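Metallophosphoesterase TT1561-like domain-containing protein (Aquifex aeolicus, PDB 2YVT) is of unknown function but belongs to the calcineurin-like metallophosphoesterase superfamily, and so may hydrolyse phosphate esters with the help of metal ions. Local coordinates at residues R6-I11 against P33-V38; T77-F82 against L107-E112; V90-V95 against Y117-V122; L123-A128 against I137-L142. All coordinates share one frame; numbering follows the deposited sequence.

Interaction 1 of 4, residues R6-I11 against P33-V38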
loop_
_atom_site.group_PDB
_atom_site.type_symbol
_atom_site.label_atom_id
_atom_site.label_comp_id
_atom_site.label_asym_id
_atom_site.label_seq_id
_atom_site.Cartn_x
_atom_site.Cartn_y
_atom_site.Cartn_z
ATOM N N ARG A 6 18.226 -6.475 -7.818
ATOM C CA ARG A 6 17.263 -6.571 -6.729
ATOM C C ARG A 6 15.961 -6.045 -7.307
ATOM O O ARG A 6 15.720 -4.835 -7.345
ATOM C CB ARG A 6 17.722 -5.735 -5.535
ATOM C CG ARG A 6 19.023 -6.219 -4.874
ATOM C CD ARG A 6 18.838 -7.560 -4.169
ATOM N NE ARG A 6 20.044 -8.009 -3.472
ATOM C CZ ARG A 6 20.944 -8.853 -3.975
ATOM N NH1 ARG A 6 20.800 -9.350 -5.201
ATOM N NH2 ARG A 6 22.000 -9.197 -3.249
ATOM N N LYS A 7 15.140 -6.970 -7.788
ATOM C CA LYS A 7 14.004 -6.628 -8.631
ATOM C C LYS A 7 12.711 -6.615 -7.827
ATOM O O LYS A 7 12.451 -7.521 -7.038
ATOM C CB LYS A 7 13.898 -7.597 -9.809
ATOM C CG LYS A 7 15.070 -7.515 -10.797
ATOM C CD LYS A 7 14.897 -8.500 -11.955
ATOM C CE LYS A 7 16.167 -8.630 -12.808
ATOM N NZ LYS A 7 16.443 -7.436 -13.668
ATOM N N VAL A 8 11.903 -5.581 -8.048
ATOM C CA VAL A 8 10.649 -5.404 -7.316
ATOM C C VAL A 8 9.501 -5.283 -8.307
ATOM O O VAL A 8 9.565 -4.471 -9.232
ATOM C CB VAL A 8 10.675 -4.110 -6.438
ATOM C CG1 VAL A 8 9.379 -3.963 -5.644
ATOM C CG2 VAL A 8 11.884 -4.102 -5.502
ATOM N N LEU A 9 8.473 -6.111 -8.135
ATOM C CA LEU A 9 7.224 -5.955 -8.890
ATOM C C LEU A 9 6.215 -5.349 -7.927
ATOM O O LEU A 9 5.961 -5.922 -6.871
ATOM C CB LEU A 9 6.715 -7.309 -9.410
ATOM C CG LEU A 9 5.559 -7.353 -10.436
ATOM C CD1 LEU A 9 5.377 -8.797 -10.909
ATOM C CD2 LEU A 9 4.229 -6.816 -9.933
ATOM N N ALA A 10 5.639 -4.203 -8.290
ATOM C CA ALA A 10 4.663 -3.532 -7.419
ATOM C C ALA A 10 3.331 -3.319 -8.114
ATOM O O ALA A 10 3.287 -2.950 -9.288
ATOM C CB ALA A 10 5.218 -2.193 -6.921
ATOM N N ILE A 11 2.253 -3.553 -7.369
ATOM C CA ILE A 11 0.901 -3.195 -7.803
ATOM C C ILE A 11 0.210 -2.373 -6.714
ATOM O O ILE A 11 0.653 -2.346 -5.558
ATOM C CB ILE A 11 0.036 -4.445 -8.147
ATOM C CG1 ILE A 11 -0.246 -5.294 -6.893
ATOM C CG2 ILE A 11 0.693 -5.254 -9.264
ATOM C CD1 ILE A 11 -1.275 -6.407 -7.128
ATOM N N PRO A 33 10.737 -11.416 -10.250
ATOM C CA PRO A 33 11.052 -10.404 -9.237
ATOM C C PRO A 33 11.562 -11.058 -7.963
ATOM O O PRO A 33 11.195 -12.196 -7.666
ATOM C CB PRO A 33 9.692 -9.756 -8.961
ATOM C CG PRO A 33 8.687 -10.820 -9.304
ATOM C CD PRO A 33 9.288 -11.501 -10.508
ATOM N N ASP A 34 12.395 -10.341 -7.219
ATOM C CA ASP A 34 12.858 -10.795 -5.917
ATOM C C ASP A 34 11.827 -10.524 -4.833
ATOM O O ASP A 34 11.705 -11.295 -3.882
ATOM C CB ASP A 34 14.191 -10.141 -5.583
ATOM C CG ASP A 34 15.273 -10.559 -6.541
ATOM O OD1 ASP A 34 15.662 -11.750 -6.512
ATOM O OD2 ASP A 34 15.696 -9.717 -7.352
ATOM N N ILE A 35 11.099 -9.418 -4.981
ATOM C CA ILE A 35 9.980 -9.115 -4.083
ATOM C C ILE A 35 8.756 -8.633 -4.846
ATOM O O ILE A 35 8.877 -8.021 -5.906
ATOM C CB ILE A 35 10.332 -8.115 -2.953
ATOM C CG1 ILE A 35 10.812 -6.774 -3.501
ATOM C CG2 ILE A 35 11.340 -8.717 -1.968
ATOM C CD1 ILE A 35 10.881 -5.676 -2.418
ATOM N N LEU A 36 7.591 -8.972 -4.301
ATOM C CA LEU A 36 6.312 -8.469 -4.765
ATOM C C LEU A 36 5.793 -7.496 -3.719
ATOM O O LEU A 36 5.774 -7.811 -2.523
ATOM C CB LEU A 36 5.322 -9.628 -4.943
ATOM C CG LEU A 36 3.857 -9.282 -5.219
ATOM C CD1 LEU A 36 3.683 -8.558 -6.559
ATOM C CD2 LEU A 36 3.027 -10.551 -5.184
ATOM N N VAL A 37 5.398 -6.308 -4.162
ATOM C CA VAL A 37 4.792 -5.324 -3.271
ATOM C C VAL A 37 3.344 -5.129 -3.682
ATOM O O VAL A 37 3.061 -4.803 -4.835
ATOM C CB VAL A 37 5.549 -3.968 -3.308
ATOM C CG1 VAL A 37 4.772 -2.887 -2.559
ATOM C CG2 VAL A 37 6.936 -4.124 -2.705
ATOM N N VAL A 38 2.427 -5.347 -2.742
ATOM C CA VAL A 38 1.003 -5.096 -2.994
ATOM C C VAL A 38 0.573 -3.953 -2.093
ATOM O O VAL A 38 0.539 -4.102 -0.867
ATOM C CB VAL A 38 0.109 -6.331 -2.715
ATOM C CG1 VAL A 38 -1.328 -6.026 -3.088
ATOM C CG2 VAL A 38 0.606 -7.556 -3.502
#
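K7 to I11 and I35 to V38 pair as parallel strands, with V8 opposite I35, L9 opposite L36, A10 opposite V37 and I11 opposite V38. The backbone bonds come first. K7 O takes two donors: I35 N at 3.1 Å and D34 N at 2.8 Å, which comes in tilted from the carbonyl plane. L9 N then gives to I35 O, L9 O receives V37 N, and I11 N gives to V37 O.

One side chain joins this ladder. The carboxylate of D34 lies beside its own backbone N (chi1 -64°), which brings OD2 to K7 N at 2.8 Å. That bond is almost straight, 173° at the hydrogen, and uses the anti lone pair. With an alanine in place of D34, K7 N would probably lose this acceptor, and the start of strand 7-12 one of its ties to 33-38.

The apolar contacts divide between the two faces. On one face the CG2 branch of V8 lies alongside I35 and meets its CG1 at 3.5 Å, while V8 CG1 touches V37 CG2. On the other face L9 has two neighbours: its CB rests on P33 CB at 3.9 Å, and its CD2 meets L36 CD1 at 3.8 Å. Further along, I11 CG1 lies beside V38 CG1.

The two strands are the ends of a beta-alpha-beta unit. Its helix 21-31 covers the L9 and I11 face through L24, V27 and I28. Strand 243-248 pairs with the far edge of strand 7-12, and W130 packs on I35 and D34.

Interaction 2 of 4, residues T77-F82 against L107-E112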
loop_
_atom_site.group_PDB
_atom_site.type_symbol
_atom_site.label_atom_id
_atom_site.label_comp_id
_atom_site.label_asym_id
_atom_site.label_seq_id
_atom_site.Cartn_x
_atom_site.Cartn_y
_atom_site.Cartn_z
ATOM N N THR A 77 -12.850 -12.438 2.350
ATOM C CA THR A 77 -12.165 -11.835 1.214
ATOM C C THR A 77 -10.683 -11.620 1.528
ATOM O O THR A 77 -9.824 -11.894 0.694
ATOM C CB THR A 77 -12.846 -10.526 0.790
ATOM O OG1 THR A 77 -14.236 -10.780 0.572
ATOM C CG2 THR A 77 -12.230 -9.970 -0.498
ATOM N N LEU A 78 -10.379 -11.172 2.741
ATOM C CA LEU A 78 -8.973 -11.029 3.142
ATOM C C LEU A 78 -8.250 -12.371 3.190
ATOM O O LEU A 78 -7.101 -12.487 2.741
ATOM C CB LEU A 78 -8.857 -10.321 4.491
ATOM C CG LEU A 78 -9.154 -8.823 4.489
ATOM C CD1 LEU A 78 -9.170 -8.300 5.926
ATOM C CD2 LEU A 78 -8.161 -8.051 3.629
ATOM N N ASP A 79 -8.921 -13.393 3.718
ATOM C CA ASP A 79 -8.328 -14.722 3.763
ATOM C C ASP A 79 -8.023 -15.210 2.350
ATOM O O ASP A 79 -6.956 -15.774 2.098
ATOM C CB ASP A 79 -9.255 -15.700 4.482
ATOM C CG ASP A 79 -9.327 -15.457 5.972
ATOM O OD1 ASP A 79 -8.527 -14.663 6.514
ATOM O OD2 ASP A 79 -10.212 -16.072 6.613
ATOM N N LYS A 80 -8.949 -14.960 1.425
ATOM C CA LYS A 80 -8.750 -15.349 0.028
ATOM C C LYS A 80 -7.589 -14.587 -0.599
ATOM O O LYS A 80 -6.789 -15.162 -1.346
ATOM C CB LYS A 80 -10.032 -15.123 -0.776
ATOM C CG LYS A 80 -9.975 -15.632 -2.200
ATOM C CD LYS A 80 -11.320 -15.404 -2.847
ATOM C CE LYS A 80 -11.328 -15.741 -4.321
ATOM N NZ LYS A 80 -12.682 -15.420 -4.874
ATOM N N PHE A 81 -7.480 -13.300 -0.272
ATOM C CA PHE A 81 -6.359 -12.501 -0.748
ATOM C C PHE A 81 -5.023 -13.076 -0.260
ATOM O O PHE A 81 -4.104 -13.261 -1.051
ATOM C CB PHE A 81 -6.499 -11.044 -0.292
ATOM C CG PHE A 81 -5.242 -10.229 -0.471
ATOM C CD1 PHE A 81 -4.913 -9.692 -1.707
ATOM C CD2 PHE A 81 -4.389 -9.996 0.608
ATOM C CE1 PHE A 81 -3.750 -8.938 -1.876
ATOM C CE2 PHE A 81 -3.226 -9.242 0.450
ATOM C CZ PHE A 81 -2.904 -8.718 -0.795
ATOM N N PHE A 82 -4.903 -13.352 1.037
ATOM C CA PHE A 82 -3.623 -13.856 1.518
ATOM C C PHE A 82 -3.276 -15.209 0.921
ATOM O O PHE A 82 -2.124 -15.448 0.563
ATOM C CB PHE A 82 -3.555 -13.874 3.042
ATOM C CG PHE A 82 -3.406 -12.510 3.640
ATOM C CD1 PHE A 82 -2.201 -11.818 3.521
ATOM C CD2 PHE A 82 -4.466 -11.900 4.296
ATOM C CE1 PHE A 82 -2.053 -10.537 4.062
ATOM C CE2 PHE A 82 -4.333 -10.621 4.842
ATOM C CZ PHE A 82 -3.121 -9.937 4.722
ATOM N N LEU A 107 -5.284 -7.096 10.438
ATOM C CA LEU A 107 -4.087 -7.655 11.066
ATOM C C LEU A 107 -4.302 -9.081 11.573
ATOM O O LEU A 107 -3.377 -9.889 11.550
ATOM C CB LEU A 107 -3.571 -6.743 12.179
ATOM C CG LEU A 107 -3.059 -5.391 11.672
ATOM C CD1 LEU A 107 -2.585 -4.529 12.838
ATOM C CD2 LEU A 107 -1.972 -5.527 10.612
ATOM N N ARG A 108 -5.524 -9.399 11.992
ATOM C CA ARG A 108 -5.834 -10.779 12.343
ATOM C C ARG A 108 -5.690 -11.696 11.126
ATOM O O ARG A 108 -5.136 -12.789 11.234
ATOM C CB ARG A 108 -7.224 -10.891 12.974
ATOM C CG ARG A 108 -7.652 -12.323 13.246
ATOM C CD ARG A 108 -6.836 -12.995 14.339
ATOM N NE ARG A 108 -7.103 -14.435 14.357
ATOM C CZ ARG A 108 -6.627 -15.277 15.265
ATOM N NH1 ARG A 108 -5.880 -14.835 16.267
ATOM N NH2 ARG A 108 -6.911 -16.577 15.184
ATOM N N ALA A 109 -6.171 -11.243 9.969
ATOM C CA ALA A 109 -6.007 -12.003 8.733
ATOM C C ALA A 109 -4.528 -12.181 8.385
ATOM O O ALA A 109 -4.108 -13.275 8.000
ATOM C CB ALA A 109 -6.770 -11.341 7.580
ATOM N N ALA A 110 -3.744 -11.118 8.554
ATOM C CA ALA A 110 -2.299 -11.178 8.324
ATOM C C ALA A 110 -1.649 -12.209 9.242
ATOM O O ALA A 110 -0.857 -13.048 8.795
ATOM C CB ALA A 110 -1.676 -9.819 8.545
ATOM N N TYR A 111 -2.011 -12.160 10.523
ATOM C CA TYR A 111 -1.498 -13.114 11.502
ATOM C C TYR A 111 -1.798 -14.557 11.084
ATOM O O TYR A 111 -0.921 -15.425 11.107
ATOM C CB TYR A 111 -2.095 -12.822 12.877
ATOM C CG TYR A 111 -1.768 -13.868 13.906
ATOM C CD1 TYR A 111 -0.538 -13.853 14.559
ATOM C CD2 TYR A 111 -2.688 -14.855 14.238
ATOM C CE1 TYR A 111 -0.223 -14.800 15.509
ATOM C CE2 TYR A 111 -2.387 -15.811 15.200
ATOM C CZ TYR A 111 -1.150 -15.778 15.824
ATOM O OH TYR A 111 -0.829 -16.727 16.780
ATOM N N GLU A 112 -3.047 -14.807 10.699
ATOM C CA GLU A 112 -3.503 -16.156 10.334
ATOM C C GLU A 112 -2.788 -16.715 9.111
ATOM O O GLU A 112 -2.657 -17.939 8.957
ATOM C CB GLU A 112 -5.004 -16.153 10.096
ATOM C CG GLU A 112 -5.805 -15.971 11.367
ATOM C CD GLU A 112 -7.292 -16.086 11.131
ATOM O OE1 GLU A 112 -7.693 -16.591 10.059
ATOM O OE2 GLU A 112 -8.069 -15.684 12.016
HETATM O O HOH W 1 -5.585 -15.033 6.309
HETATM O O HOH W 2 -8.855 -13.855 9.153
#
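A109 CB is the bump at the middle of this helix pair. It sits in a hollow lined by L78, D79 and F82: A109 CB is 3.9 Å from L78 CB and 3.7 Å from F82 CE2. A methyl group is small enough to let the backbones come near, and the CA atoms of D79 and A109 are 6.1 Å apart. The F82 ring leans in from the other helix. Its CG is anti to the carbonyl carbon (chi1 -74°), and this sends the ring past A109 to A110. There A110 CA stands over one face, 4.2 Å from the ring centroid, in a CH-pi contact offset toward the rim. F81 CD2 lies over the opposite face, so the ring is held between its own neighbour and the partner helix. Replacing F82 by a serine would probably open a gap beside A109 and take the ring face from under A110 CA.

The segments belong to helices 65-86 and 103-112. The axes of segments 77-82 and 107-112 cross at -39°, 9.5 Å apart at closest. Both helices pack on the sheet edge at strand 120-122: F82 touches I120 and V122, and A110 also touches V122.

D79 OD1 and E112 OE1 are 4.1 Å apart, and two carboxylates so close would probably repel. One water, donating to D79 OD1 and weakly to E112 OE1, probably eases this. A second water links D79 OD1 to A109 O. E112 OE2 turns to its own helix and forms a salt bridge with R108 NE at 2.8 Å.

Interaction 3 of 4, residues V90-V95 against Y117-V122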
loop_
_atom_site.group_PDB
_atom_site.type_symbol
_atom_site.label_atom_id
_atom_site.label_comp_id
_atom_site.label_asym_id
_atom_site.label_seq_id
_atom_site.Cartn_x
_atom_site.Cartn_y
_atom_site.Cartn_z
ATOM N N VAL A 90 6.310 -15.644 -4.021
ATOM C CA VAL A 90 7.364 -14.625 -3.963
ATOM C C VAL A 90 7.420 -14.002 -2.563
ATOM O O VAL A 90 6.397 -13.918 -1.884
ATOM C CB VAL A 90 7.069 -13.490 -5.000
ATOM C CG1 VAL A 90 8.282 -12.581 -5.201
ATOM C CG2 VAL A 90 6.607 -14.073 -6.332
ATOM N N LYS A 91 8.606 -13.581 -2.115
ATOM C CA LYS A 91 8.683 -12.723 -0.927
ATOM C C LYS A 91 7.817 -11.496 -1.192
ATOM O O LYS A 91 7.995 -10.818 -2.198
ATOM C CB LYS A 91 10.125 -12.297 -0.633
ATOM C CG LYS A 91 10.253 -11.345 0.565
ATOM C CD LYS A 91 9.969 -12.055 1.887
ATOM C CE LYS A 91 9.757 -11.064 3.026
ATOM N NZ LYS A 91 8.302 -10.706 3.184
ATOM N N THR A 92 6.878 -11.222 -0.293
ATOM C CA THR A 92 5.834 -10.235 -0.563
ATOM C C THR A 92 5.651 -9.298 0.615
ATOM O O THR A 92 5.590 -9.753 1.767
ATOM C CB THR A 92 4.487 -10.940 -0.860
ATOM O OG1 THR A 92 4.650 -11.835 -1.966
ATOM C CG2 THR A 92 3.390 -9.935 -1.205
ATOM N N PHE A 93 5.570 -8.000 0.326
ATOM C CA PHE A 93 5.189 -7.009 1.321
ATOM C C PHE A 93 3.831 -6.449 0.942
ATOM O O PHE A 93 3.594 -6.114 -0.219
ATOM C CB PHE A 93 6.211 -5.872 1.393
ATOM C CG PHE A 93 7.557 -6.303 1.882
ATOM C CD1 PHE A 93 7.720 -6.769 3.182
ATOM C CD2 PHE A 93 8.659 -6.256 1.039
ATOM C CE1 PHE A 93 8.971 -7.167 3.649
ATOM C CE2 PHE A 93 9.916 -6.657 1.486
ATOM C CZ PHE A 93 10.072 -7.115 2.796
ATOM N N VAL A 94 2.948 -6.361 1.928
ATOM C CA VAL A 94 1.585 -5.873 1.736
ATOM C C VAL A 94 1.372 -4.673 2.651
ATOM O O VAL A 94 1.693 -4.732 3.832
ATOM C CB VAL A 94 0.550 -6.972 2.080
ATOM C CG1 VAL A 94 -0.878 -6.437 1.958
ATOM C CG2 VAL A 94 0.746 -8.202 1.182
ATOM N N VAL A 95 0.814 -3.592 2.100
ATOM C CA VAL A 95 0.534 -2.371 2.867
ATOM C C VAL A 95 -0.946 -2.014 2.661
ATOM O O VAL A 95 -1.383 -1.880 1.527
ATOM C CB VAL A 95 1.456 -1.210 2.426
ATOM C CG1 VAL A 95 1.089 0.077 3.154
ATOM C CG2 VAL A 95 2.918 -1.584 2.672
ATOM N N TYR A 117 1.735 -19.091 4.653
ATOM C CA TYR A 117 2.360 -18.170 3.698
ATOM C C TYR A 117 3.452 -17.321 4.353
ATOM O O TYR A 117 3.314 -16.097 4.459
ATOM C CB TYR A 117 1.286 -17.324 2.974
ATOM C CG TYR A 117 0.136 -18.187 2.533
ATOM C CD1 TYR A 117 0.293 -19.113 1.500
ATOM C CD2 TYR A 117 -1.092 -18.135 3.192
ATOM C CE1 TYR A 117 -0.747 -19.948 1.124
ATOM C CE2 TYR A 117 -2.133 -18.971 2.825
ATOM C CZ TYR A 117 -1.954 -19.871 1.796
ATOM O OH TYR A 117 -3.001 -20.694 1.447
ATOM N N PRO A 118 4.558 -17.967 4.781
ATOM C CA PRO A 118 5.635 -17.226 5.438
ATOM C C PRO A 118 6.352 -16.250 4.506
ATOM O O PRO A 118 7.179 -15.456 4.974
ATOM C CB PRO A 118 6.592 -18.332 5.906
ATOM C CG PRO A 118 6.335 -19.470 4.966
ATOM C CD PRO A 118 4.868 -19.408 4.678
ATOM N N ASN A 119 6.027 -16.310 3.211
ATOM C CA ASN A 119 6.567 -15.376 2.216
ATOM C C ASN A 119 5.953 -13.986 2.324
ATOM O O ASN A 119 6.511 -13.021 1.801
ATOM C CB ASN A 119 6.419 -15.914 0.780
ATOM C CG ASN A 119 4.992 -16.345 0.432
ATOM O OD1 ASN A 119 4.282 -16.948 1.246
ATOM N ND2 ASN A 119 4.576 -16.058 -0.804
ATOM N N ILE A 120 4.816 -13.887 3.012
ATOM C CA ILE A 120 4.102 -12.608 3.139
ATOM C C ILE A 120 4.444 -11.894 4.443
ATOM O O ILE A 120 4.430 -12.498 5.520
ATOM C CB ILE A 120 2.564 -12.803 3.067
ATOM C CG1 ILE A 120 2.155 -13.426 1.729
ATOM C CG2 ILE A 120 1.830 -11.473 3.313
ATOM C CD1 ILE A 120 0.676 -13.757 1.652
ATOM N N ARG A 121 4.730 -10.598 4.336
ATOM C CA ARG A 121 4.854 -9.732 5.495
ATOM C C ARG A 121 4.012 -8.487 5.278
ATOM O O ARG A 121 4.203 -7.777 4.300
ATOM C CB ARG A 121 6.314 -9.347 5.694
ATOM C CG ARG A 121 6.538 -8.376 6.826
ATOM C CD ARG A 121 8.008 -8.219 7.113
ATOM N NE ARG A 121 8.507 -9.212 8.066
ATOM C CZ ARG A 121 8.668 -8.982 9.367
ATOM N NH1 ARG A 121 8.367 -7.795 9.881
ATOM N NH2 ARG A 121 9.125 -9.945 10.156
ATOM N N VAL A 122 3.076 -8.238 6.187
ATOM C CA VAL A 122 2.318 -6.993 6.173
ATOM C C VAL A 122 3.136 -5.921 6.886
ATOM O O VAL A 122 3.622 -6.140 8.003
ATOM C CB VAL A 122 0.928 -7.156 6.848
ATOM C CG1 VAL A 122 0.286 -5.801 7.098
ATOM C CG2 VAL A 122 0.023 -8.027 5.989
HETATM O O HOH W 3 8.109 -13.013 4.897
#
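N119 turns its CG into the position between its backbone N and carbonyl carbon (chi1 52°), and this brings ND2 to V90 O at 3.0 Å. K91 bends at chi2 and chi4 (70° and 92°), curling its chain back so that NZ reaches N119 O at 3.2 Å. Both carbonyls take two donors from opposite faces. V90 O accepts N119 ND2 on one face and T92 OG1, at 2.7 Å, on the other. N119 O accepts K91 NZ and, at 2.8 Å, T92 N. A water carries K91 NZ on to P118 O, within the type I turn from Y117 to I120. N119 ND2 also bonds to G86 O, so this amide ties the turn to the end of helix 65-86.

Beyond the turn the chains run as parallel strands. R121 N gives to T92 O, and R121 O receives V94 N. The strands close the beta-alpha-beta unit formed by strand 91-95, helix 103-112 and strand 120-122, and strand 120-122 is an outer strand of its sheet.

On the F93 face the aliphatic part of R121 runs alongside the ring, with CD at the ring edge, 3.7 Å from CE1. A128 of strand 126-130 touches both side chains. On the other face V94 and I120 cross, CG2 of V94 4.1 Å from CG2 of I120, and V94 CB meets V122 CG2. I85 of helix 65-86 touches T92 on this face.

Interaction 4 of 4, residues L123-A128 against I137-L142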
loop_
_atom_site.group_PDB
_atom_site.type_symbol
_atom_site.label_atom_id
_atom_site.label_comp_id
_atom_site.label_asym_id
_atom_site.label_seq_id
_atom_site.Cartn_x
_atom_site.Cartn_y
_atom_site.Cartn_z
ATOM N N LEU A 123 3.302 -4.775 6.225
ATOM C CA LEU A 123 4.014 -3.642 6.805
ATOM C C LEU A 123 3.053 -2.491 6.984
ATOM O O LEU A 123 2.560 -1.916 6.015
ATOM C CB LEU A 123 5.184 -3.209 5.915
ATOM C CG LEU A 123 6.301 -4.221 5.706
ATOM C CD1 LEU A 123 7.334 -3.622 4.777
ATOM C CD2 LEU A 123 6.932 -4.629 7.026
ATOM N N HIS A 124 2.760 -2.185 8.237
ATOM C CA HIS A 124 1.920 -1.048 8.549
ATOM C C HIS A 124 2.345 -0.478 9.889
ATOM O O HIS A 124 2.219 -1.143 10.923
ATOM C CB HIS A 124 0.433 -1.424 8.565
ATOM C CG HIS A 124 -0.462 -0.269 8.890
ATOM N ND1 HIS A 124 -0.486 0.886 8.133
ATOM C CD2 HIS A 124 -1.338 -0.073 9.903
ATOM C CE1 HIS A 124 -1.350 1.736 8.657
ATOM N NE2 HIS A 124 -1.874 1.184 9.738
ATOM N N GLU A 125 2.861 0.751 9.856
ATOM C CA GLU A 125 3.482 1.377 11.035
ATOM C C GLU A 125 4.651 0.522 11.534
ATOM O O GLU A 125 4.884 0.382 12.739
ATOM C CB GLU A 125 2.462 1.605 12.150
ATOM C CG GLU A 125 1.178 2.255 11.679
ATOM C CD GLU A 125 0.209 2.463 12.798
ATOM O OE1 GLU A 125 0.580 3.153 13.760
ATOM O OE2 GLU A 125 -0.912 1.926 12.726
ATOM N N GLY A 126 5.388 -0.047 10.587
ATOM C CA GLY A 126 6.444 -0.986 10.909
ATOM C C GLY A 126 7.400 -1.180 9.758
ATOM O O GLY A 126 7.298 -0.518 8.709
ATOM N N PHE A 127 8.325 -2.110 9.958
ATOM C CA PHE A 127 9.478 -2.208 9.090
ATOM C C PHE A 127 9.972 -3.633 9.040
ATOM O O PHE A 127 9.677 -4.437 9.925
ATOM C CB PHE A 127 10.591 -1.311 9.626
ATOM C CG PHE A 127 11.135 -1.764 10.951
ATOM C CD1 PHE A 127 12.290 -2.538 11.014
ATOM C CD2 PHE A 127 10.478 -1.436 12.135
ATOM C CE1 PHE A 127 12.793 -2.966 12.245
ATOM C CE2 PHE A 127 10.972 -1.869 13.376
ATOM C CZ PHE A 127 12.132 -2.635 13.423
ATOM N N ALA A 128 10.751 -3.924 8.005
ATOM C CA ALA A 128 11.423 -5.203 7.892
ATOM C C ALA A 128 12.728 -5.003 7.145
ATOM O O ALA A 128 12.805 -4.202 6.207
ATOM C CB ALA A 128 10.551 -6.183 7.163
ATOM N N ILE A 137 9.965 0.090 4.965
ATOM C CA ILE A 137 9.024 0.689 5.911
ATOM C C ILE A 137 7.670 0.793 5.230
ATOM O O ILE A 137 7.589 1.211 4.075
ATOM C CB ILE A 137 9.491 2.093 6.333
ATOM C CG1 ILE A 137 10.852 2.003 7.032
ATOM C CG2 ILE A 137 8.472 2.768 7.252
ATOM C CD1 ILE A 137 11.498 3.340 7.194
ATOM N N GLY A 138 6.612 0.409 5.939
ATOM C CA GLY A 138 5.257 0.544 5.411
ATOM C C GLY A 138 4.362 1.352 6.325
ATOM O O GLY A 138 4.419 1.216 7.545
ATOM N N PHE A 139 3.532 2.206 5.737
ATOM C CA PHE A 139 2.528 2.929 6.511
ATOM C C PHE A 139 1.324 3.125 5.595
ATOM O O PHE A 139 1.350 3.940 4.663
ATOM C CB PHE A 139 3.087 4.271 7.024
ATOM C CG PHE A 139 2.360 4.819 8.239
ATOM C CD1 PHE A 139 3.082 5.207 9.373
ATOM C CD2 PHE A 139 0.972 4.941 8.261
ATOM C CE1 PHE A 139 2.437 5.712 10.507
ATOM C CE2 PHE A 139 0.305 5.444 9.389
ATOM C CZ PHE A 139 1.045 5.839 10.515
ATOM N N GLY A 140 0.291 2.325 5.839
ATOM C CA GLY A 140 -0.900 2.318 4.998
ATOM C C GLY A 140 -1.972 3.318 5.387
ATOM O O GLY A 140 -1.769 4.189 6.245
ATOM N N GLY A 141 -3.118 3.199 4.734
ATOM C CA GLY A 141 -4.235 4.093 4.990
ATOM C C GLY A 141 -4.104 5.434 4.300
ATOM O O GLY A 141 -3.050 5.769 3.753
ATOM N N LEU A 142 -5.186 6.202 4.332
ATOM C CA LEU A 142 -5.191 7.554 3.777
ATOM C C LEU A 142 -4.556 8.493 4.787
ATOM O O LEU A 142 -5.048 8.634 5.904
ATOM C CB LEU A 142 -6.620 7.996 3.467
ATOM C CG LEU A 142 -6.723 9.293 2.661
ATOM C CD1 LEU A 142 -6.215 9.105 1.227
ATOM C CD2 LEU A 142 -8.160 9.780 2.670
#
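G126 to A128 and I137 to F139 run antiparallel, with G126 and G138 a hydrogen-bonded pair and E125 and G126 together facing G138 as a G1 beta bulge. G138 N gives a straight bond to G126 O at 3.0 Å. In return G138 O receives two weak bonds, from E125 N and from G126 N. G138 lies close under L123 O, where a side chain would collide. L123 O is buried here and has no hydrogen-bonding partner in the model.

H124 carries the main side-chain bond. Its ring is anti to the backbone N (chi1 180°), which swings ND1 over to G140 N at 2.8 Å. The donor is the backbone N-H of G140, so ND1 must accept; the N lies in the ring plane. On the far side of the ring NE2 bonds to Y156 OH, and the imidazole is therefore held at both nitrogens.

E125 CG sits above two rings. It lies over the centre of the H124 ring, and over one face of F139, 3.9 Å from that centroid. The H124 and F139 rings meet obliquely, H124 CE1 coming 4.0 Å from F139 CD2. The carboxylate of E125 reaches on to Y160 OH. Nearer the turn, F127 CB rests against I137 CG1 at 4.2 Å.

The hairpin is part of the second sheet. Strand 134-144 pairs with strand 175-180 through I137 and F139, and helix 158-164 packs on F139. L123, just before the hairpin, bonds to V94 of strand 91-95.

In the fold
Along the chain interaction 1 closes first, interactions 2 and 3 interleave, and interaction 4 follows. Interactions 1 and 3 lie in one six-stranded sheet, centres about 10 Å apart, where strands 35-39 and 91-95 are neighbours and L36 bonds to K91 and F93. Interaction 2 lies against the strand 120-122 edge of that sheet, its centre about 11 Å from interaction 3, and V38 also touches F81. Interaction 4 belongs to the second sheet, its centre about 13 Å from interaction 3; V95 packs on G140 where the two meet. The contacts thus run from the middle of one sheet, through its edge, to the other, consistent with the two-sheet core of calcineurin-like phosphoesterases.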